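Long-range contacts in FI20010p1 (Drosophila melanogaster, PDB 7CFB), which probably acts as an extended Tudor scaffold in piRNA-guided gene silencing, linked to assembly of the piRNA amplification complex: residues Q87-L92 / E140-L145; K39-F44 / H182-S187. All blocks are in the same frame, centred on the assembly; numbering follows the deposited sequence.

Interaction 1: residues Q87-L92 / E140-L145; sequences QELDQL and ETIFKL
Ile142 O is gripped at 2.8 Å by Leu89 N, and Glu88 CA adds a CA-H...O contact to the same oxygen. Two residues along each strand, Lys144 N bonds to Gln87 O at 3.0 Å and runs nearly straight into the carbonyl, with a C=O...N angle of 166°. Between these two bonds Glu88 and Phe143 form an antiparallel non-hydrogen-bonded pair. Their backbones draw close there, with 4.2 Å between the CA atoms, and the ring of Phe143 brings CD1 to 3.5 Å from Glu88 CA. In Glu88, chi1 of -174° swings CG away from its own nitrogen and past Ile142 O, and the extended chain carries the carboxylate to the methyl of Thr141. On the opposite face Leu89 CB meets Ile142 CD1 at 3.7 Å, and Leu92 CD2 reaches the same methyl, the two side chains crossing at about a right angle. Phe99 and Phe136 pack against Ile142 and Leu92 on this apolar side. One water bridges Gln87 N and Lys144 O; a second accepts from Ile142 N, its partners on the other strand being less certain. Strand 87-89 is thereby attached, by a short and weakly bonded pairing, as an edge strand of the antiparallel sheet in the SH3-like Tudor domain.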
loop_
_atom_site.group_PDB
_atom_site.type_symbol
_atom_site.label_atom_id
_atom_site.label_comp_id
_atom_site.label_asym_id
_atom_site.label_seq_id
_atom_site.Cartn_x
_atom_site.Cartn_y
_atom_site.Cartn_z
ATOM N N GLN A 87 -1.606 -14.598 13.105
ATOM C CA GLN A 87 -2.719 -15.550 13.174
ATOM C C GLN A 87 -3.442 -15.537 11.829
ATOM O O GLN A 87 -3.928 -14.512 11.445
ATOM C CB GLN A 87 -3.654 -15.086 14.279
ATOM C CG GLN A 87 -4.955 -15.845 14.353
ATOM C CD GLN A 87 -4.724 -17.268 14.782
ATOM O OE1 GLN A 87 -4.659 -18.176 13.976
ATOM N NE2 GLN A 87 -4.591 -17.461 16.072
ATOM N N GLU A 88 -3.504 -16.672 11.157
ATOM C CA GLU A 88 -4.242 -16.759 9.883
ATOM C C GLU A 88 -5.730 -16.580 10.188
ATOM O O GLU A 88 -6.146 -16.934 11.255
ATOM C CB GLU A 88 -3.888 -18.042 9.145
ATOM C CG GLU A 88 -4.479 -18.142 7.762
ATOM C CD GLU A 88 -4.103 -19.372 6.954
ATOM O OE1 GLU A 88 -3.067 -19.983 7.231
ATOM O OE2 GLU A 88 -4.834 -19.681 6.038
ATOM N N LEU A 89 -6.472 -16.002 9.257
ATOM C CA LEU A 89 -7.908 -15.712 9.439
ATOM C C LEU A 89 -8.745 -16.500 8.438
ATOM O O LEU A 89 -8.267 -16.789 7.390
ATOM C CB LEU A 89 -8.116 -14.224 9.156
ATOM C CG LEU A 89 -7.705 -13.250 10.247
ATOM C CD1 LEU A 89 -8.007 -11.838 9.802
ATOM C CD2 LEU A 89 -8.427 -13.556 11.536
ATOM N N ASP A 90 -9.957 -16.850 8.826
ATOM C CA ASP A 90 -10.914 -17.508 7.912
ATOM C C ASP A 90 -12.133 -16.603 7.747
ATOM O O ASP A 90 -12.965 -16.910 6.961
ATOM C CB ASP A 90 -11.219 -18.938 8.338
ATOM C CG ASP A 90 -10.288 -19.921 7.655
ATOM O OD1 ASP A 90 -10.518 -20.219 6.466
ATOM O OD2 ASP A 90 -9.318 -20.351 8.306
ATOM N N GLN A 91 -12.209 -15.526 8.534
ATOM C CA GLN A 91 -13.353 -14.579 8.446
ATOM C C GLN A 91 -12.820 -13.212 8.007
ATOM O O GLN A 91 -12.058 -12.604 8.785
ATOM C CB GLN A 91 -14.072 -14.485 9.793
ATOM C CG GLN A 91 -14.972 -13.264 9.920
ATOM C CD GLN A 91 -16.216 -13.383 9.073
ATOM O OE1 GLN A 91 -17.138 -14.132 9.389
ATOM N NE2 GLN A 91 -16.249 -12.639 7.980
ATOM N N LEU A 92 -13.202 -12.750 6.812
ATOM C CA LEU A 92 -12.695 -11.454 6.336
ATOM C C LEU A 92 -13.089 -10.417 7.375
ATOM O O LEU A 92 -14.200 -10.407 7.773
ATOM C CB LEU A 92 -13.354 -11.125 4.996
ATOM C CG LEU A 92 -12.583 -11.580 3.766
ATOM C CD1 LEU A 92 -13.457 -11.596 2.542
ATOM C CD2 LEU A 92 -11.378 -10.701 3.557
ATOM N N GLU A 140 -7.696 -15.713 -0.982
ATOM C CA GLU A 140 -6.335 -15.294 -0.542
ATOM C C GLU A 140 -6.067 -15.680 0.918
ATOM O O GLU A 140 -7.015 -15.652 1.727
ATOM C CB GLU A 140 -6.155 -13.788 -0.745
ATOM C CG GLU A 140 -6.131 -13.374 -2.206
ATOM C CD GLU A 140 -7.493 -13.049 -2.794
ATOM O OE1 GLU A 140 -8.505 -13.281 -2.103
ATOM O OE2 GLU A 140 -7.539 -12.565 -3.943
ATOM N N THR A 141 -4.809 -16.025 1.222
ATOM C CA THR A 141 -4.368 -16.367 2.588
ATOM C C THR A 141 -4.218 -15.045 3.336
ATOM O O THR A 141 -3.376 -14.268 2.948
ATOM C CB THR A 141 -3.003 -17.046 2.532
ATOM O OG1 THR A 141 -3.223 -18.309 1.930
ATOM C CG2 THR A 141 -2.384 -17.226 3.891
ATOM N N ILE A 142 -4.994 -14.853 4.392
ATOM C CA ILE A 142 -5.021 -13.560 5.121
ATOM C C ILE A 142 -4.758 -13.764 6.609
ATOM O O ILE A 142 -5.039 -14.826 7.119
ATOM C CB ILE A 142 -6.355 -12.843 4.868
ATOM C CG1 ILE A 142 -7.535 -13.622 5.432
ATOM C CG2 ILE A 142 -6.534 -12.554 3.401
ATOM C CD1 ILE A 142 -8.699 -12.779 5.749
ATOM N N PHE A 143 -4.260 -12.726 7.257
ATOM C CA PHE A 143 -3.914 -12.761 8.690
ATOM C C PHE A 143 -4.364 -11.504 9.417
ATOM O O PHE A 143 -4.581 -10.486 8.802
ATOM C CB PHE A 143 -2.405 -12.771 8.858
ATOM C CG PHE A 143 -1.686 -13.778 8.013
ATOM C CD1 PHE A 143 -1.604 -15.093 8.407
ATOM C CD2 PHE A 143 -1.104 -13.406 6.822
ATOM C CE1 PHE A 143 -0.933 -16.011 7.628
ATOM C CE2 PHE A 143 -0.438 -14.324 6.040
ATOM C CZ PHE A 143 -0.340 -15.621 6.460
ATOM N N LYS A 144 -4.515 -11.665 10.724
ATOM C CA LYS A 144 -4.830 -10.607 11.696
ATOM C C LYS A 144 -3.525 -9.931 12.103
ATOM O O LYS A 144 -2.538 -10.588 12.255
ATOM C CB LYS A 144 -5.492 -11.212 12.927
ATOM C CG LYS A 144 -5.996 -10.192 13.930
ATOM C CD LYS A 144 -5.830 -10.647 15.344
ATOM C CE LYS A 144 -7.148 -10.952 15.999
ATOM N NZ LYS A 144 -7.775 -9.710 16.503
ATOM N N LEU A 145 -3.526 -8.622 12.168
ATOM C CA LEU A 145 -2.300 -7.945 12.595
ATOM C C LEU A 145 -2.402 -7.702 14.091
ATOM O O LEU A 145 -3.474 -7.535 14.569
ATOM C CB LEU A 145 -2.209 -6.593 11.906
ATOM C CG LEU A 145 -1.889 -6.608 10.426
ATOM C CD1 LEU A 145 -2.267 -5.277 9.837
ATOM C CD2 LEU A 145 -0.430 -6.887 10.207
HETATM O O HOH W 1 -1.810 -12.153 14.469
HETATM O O HOH W 2 -6.631 -17.121 5.593
#

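Interaction 2: residues K39-F44 / H182-S187; sequences KDMAAF and HENNNS
Asn184 and Met41 join a loop to the end of a strand, and an Asx turn organises the strand side: Asn184 OD1 accepts from Asn186 N at 3.0 Å, with the donor in the carbonyl plane. The turn follows strand 176-184 in the five-stranded mixed sheet, while residues 39-44 belong to the loop between helix 30-36 and strand 49-57 of the same sheet.

The hydrogen bonds across the contact all come from one amide. With CG anti to the backbone nitrogen (chi1 -178°), Asn184 extends to the loop and its ND2 donates twice, to Phe44 O at 2.6 Å, a short distance for an amide donor, and to Met41 O at 2.9 Å. The first bond is nearly straight (169° at the hydrogen), although the donor stands above the carbonyl plane of Phe44; the second is more bent. Met41 O also takes Phe44 N, and the two donors arrive from opposite faces of its plane. Three hydrogen bonds therefore fix the rotation of the Asn184 amide, and its nitrogen draws together two carbonyls of the loop.

Van der Waals contact is carried mainly by Met41. Its side chain is bent at every torsion and curls back over the turn, and Leu189 and Ile157 of the neighbouring strands also pack on this buried residue. Lys39 contributes little across the contact: its CE lies beside Ser187 O, while NZ is held by Ile37 O and Tyr34 O. Met41 CG rests 3.3 Å from Asn186 O, and CE lies 3.4 Å from Asn184 OD1.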
loop_
_atom_site.group_PDB
_atom_site.type_symbol
_atom_site.label_atom_id
_atom_site.label_comp_id
_atom_site.label_asym_id
_atom_site.label_seq_id
_atom_site.Cartn_x
_atom_site.Cartn_y
_atom_site.Cartn_z
ATOM N N LYS A 39 -3.278 8.583 8.022
ATOM C CA LYS A 39 -2.119 8.990 7.204
ATOM C C LYS A 39 -1.283 10.035 7.956
ATOM O O LYS A 39 -1.861 10.945 8.506
ATOM C CB LYS A 39 -2.608 9.559 5.874
ATOM C CG LYS A 39 -3.418 8.626 5.001
ATOM C CD LYS A 39 -3.869 9.226 3.701
ATOM C CE LYS A 39 -5.095 10.104 3.793
ATOM N NZ LYS A 39 -5.962 9.769 4.933
ATOM N N ASP A 40 0.037 9.889 7.968
ATOM C CA ASP A 40 0.940 10.875 8.606
ATOM C C ASP A 40 1.392 11.900 7.563
ATOM O O ASP A 40 2.416 11.714 6.946
ATOM C CB ASP A 40 2.063 10.222 9.403
ATOM C CG ASP A 40 2.847 11.213 10.235
ATOM O OD1 ASP A 40 2.666 12.373 10.043
ATOM O OD2 ASP A 40 3.603 10.791 11.074
ATOM N N MET A 41 0.617 12.966 7.439
ATOM C CA MET A 41 0.846 14.097 6.520
ATOM C C MET A 41 1.987 14.998 7.022
ATOM O O MET A 41 2.595 15.657 6.224
ATOM C CB MET A 41 -0.452 14.865 6.315
ATOM C CG MET A 41 -1.545 14.005 5.800
ATOM S SD MET A 41 -1.188 13.120 4.302
ATOM C CE MET A 41 -0.859 14.434 3.148
ATOM N N ALA A 42 2.341 14.910 8.299
ATOM C CA ALA A 42 3.449 15.665 8.929
ATOM C C ALA A 42 4.820 15.283 8.347
ATOM O O ALA A 42 5.711 16.067 8.442
ATOM C CB ALA A 42 3.418 15.494 10.413
ATOM N N ALA A 43 4.962 14.093 7.765
ATOM C CA ALA A 43 6.180 13.577 7.105
ATOM C C ALA A 43 6.527 14.333 5.806
ATOM O O ALA A 43 7.615 14.168 5.337
ATOM C CB ALA A 43 6.016 12.104 6.876
ATOM N N PHE A 44 5.610 15.098 5.231
ATOM C CA PHE A 44 5.883 15.823 3.970
ATOM C C PHE A 44 5.597 17.320 4.129
ATOM O O PHE A 44 4.611 17.801 3.649
ATOM C CB PHE A 44 5.090 15.170 2.847
ATOM C CG PHE A 44 5.410 13.719 2.642
ATOM C CD1 PHE A 44 4.768 12.750 3.369
ATOM C CD2 PHE A 44 6.378 13.329 1.750
ATOM C CE1 PHE A 44 5.050 11.417 3.171
ATOM C CE2 PHE A 44 6.667 11.995 1.563
ATOM C CZ PHE A 44 6.002 11.044 2.275
ATOM N N HIS A 182 5.422 21.100 -3.129
ATOM C CA HIS A 182 4.744 22.388 -3.406
ATOM C C HIS A 182 3.559 22.581 -2.470
ATOM O O HIS A 182 3.393 23.646 -1.964
ATOM C CB HIS A 182 4.259 22.461 -4.852
ATOM C CG HIS A 182 5.324 22.640 -5.876
ATOM N ND1 HIS A 182 6.433 21.854 -5.928
ATOM C CD2 HIS A 182 5.420 23.484 -6.915
ATOM C CE1 HIS A 182 7.185 22.221 -6.922
ATOM N NE2 HIS A 182 6.585 23.209 -7.533
ATOM N N GLU A 183 2.705 21.580 -2.340
ATOM C CA GLU A 183 1.543 21.745 -1.462
ATOM C C GLU A 183 1.287 20.474 -0.676
ATOM O O GLU A 183 1.462 19.405 -1.188
ATOM C CB GLU A 183 0.255 21.997 -2.239
ATOM C CG GLU A 183 0.323 23.161 -3.183
ATOM C CD GLU A 183 -0.848 23.276 -4.133
ATOM O OE1 GLU A 183 -1.973 22.990 -3.722
ATOM O OE2 GLU A 183 -0.619 23.648 -5.260
ATOM N N ASN A 184 0.862 20.666 0.550
ATOM C CA ASN A 184 0.436 19.573 1.429
ATOM C C ASN A 184 -0.894 20.019 1.993
ATOM O O ASN A 184 -0.907 20.728 2.950
ATOM C CB ASN A 184 1.489 19.208 2.466
ATOM C CG ASN A 184 1.078 18.048 3.336
ATOM O OD1 ASN A 184 -0.091 17.763 3.460
ATOM N ND2 ASN A 184 2.038 17.378 3.930
ATOM N N ASN A 185 -2.012 19.566 1.408
ATOM C CA ASN A 185 -3.370 19.988 1.867
ATOM C C ASN A 185 -3.857 19.117 3.037
ATOM O O ASN A 185 -4.943 19.403 3.580
ATOM C CB ASN A 185 -4.380 19.986 0.717
ATOM C CG ASN A 185 -4.967 18.617 0.448
ATOM O OD1 ASN A 185 -4.411 17.838 -0.322
ATOM N ND2 ASN A 185 -6.091 18.315 1.078
ATOM N N ASN A 186 -3.071 18.100 3.393
ATOM C CA ASN A 186 -3.322 17.124 4.473
ATOM C C ASN A 186 -4.069 15.880 3.998
ATOM O O ASN A 186 -4.513 15.127 4.846
ATOM C CB ASN A 186 -3.743 17.747 5.797
ATOM C CG ASN A 186 -2.785 18.824 6.229
ATOM O OD1 ASN A 186 -1.610 18.561 6.482
ATOM N ND2 ASN A 186 -3.284 20.037 6.253
ATOM N N SER A 187 -4.342 15.731 2.720
ATOM C CA SER A 187 -4.792 14.384 2.331
ATOM C C SER A 187 -3.899 13.964 1.171
ATOM O O SER A 187 -3.525 12.828 1.099
ATOM C CB SER A 187 -6.233 14.383 2.001
ATOM O OG SER A 187 -6.512 15.397 1.058
#

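Interactions 1 and 2 lie on opposite sides of the chain's centre, their own centres 31 Å apart, and they share no strand. Each is partly buried, with inner residues leaning on its own sheet and outer ones at the surface. The chemistry follows the elements joined. At 87-92/140-145 two strands pair, so main-chain groups, with a bridging water, do the polar work and an aliphatic cluster backs them. At 39-44/182-187 a loop meets a strand end and its turn, and a side-chain amide makes the hydrogen bonds across the contact. Interaction 1 builds the edge of the six-stranded antiparallel sheet; interaction 2 fastens the segment leading into the five-stranded mixed sheet.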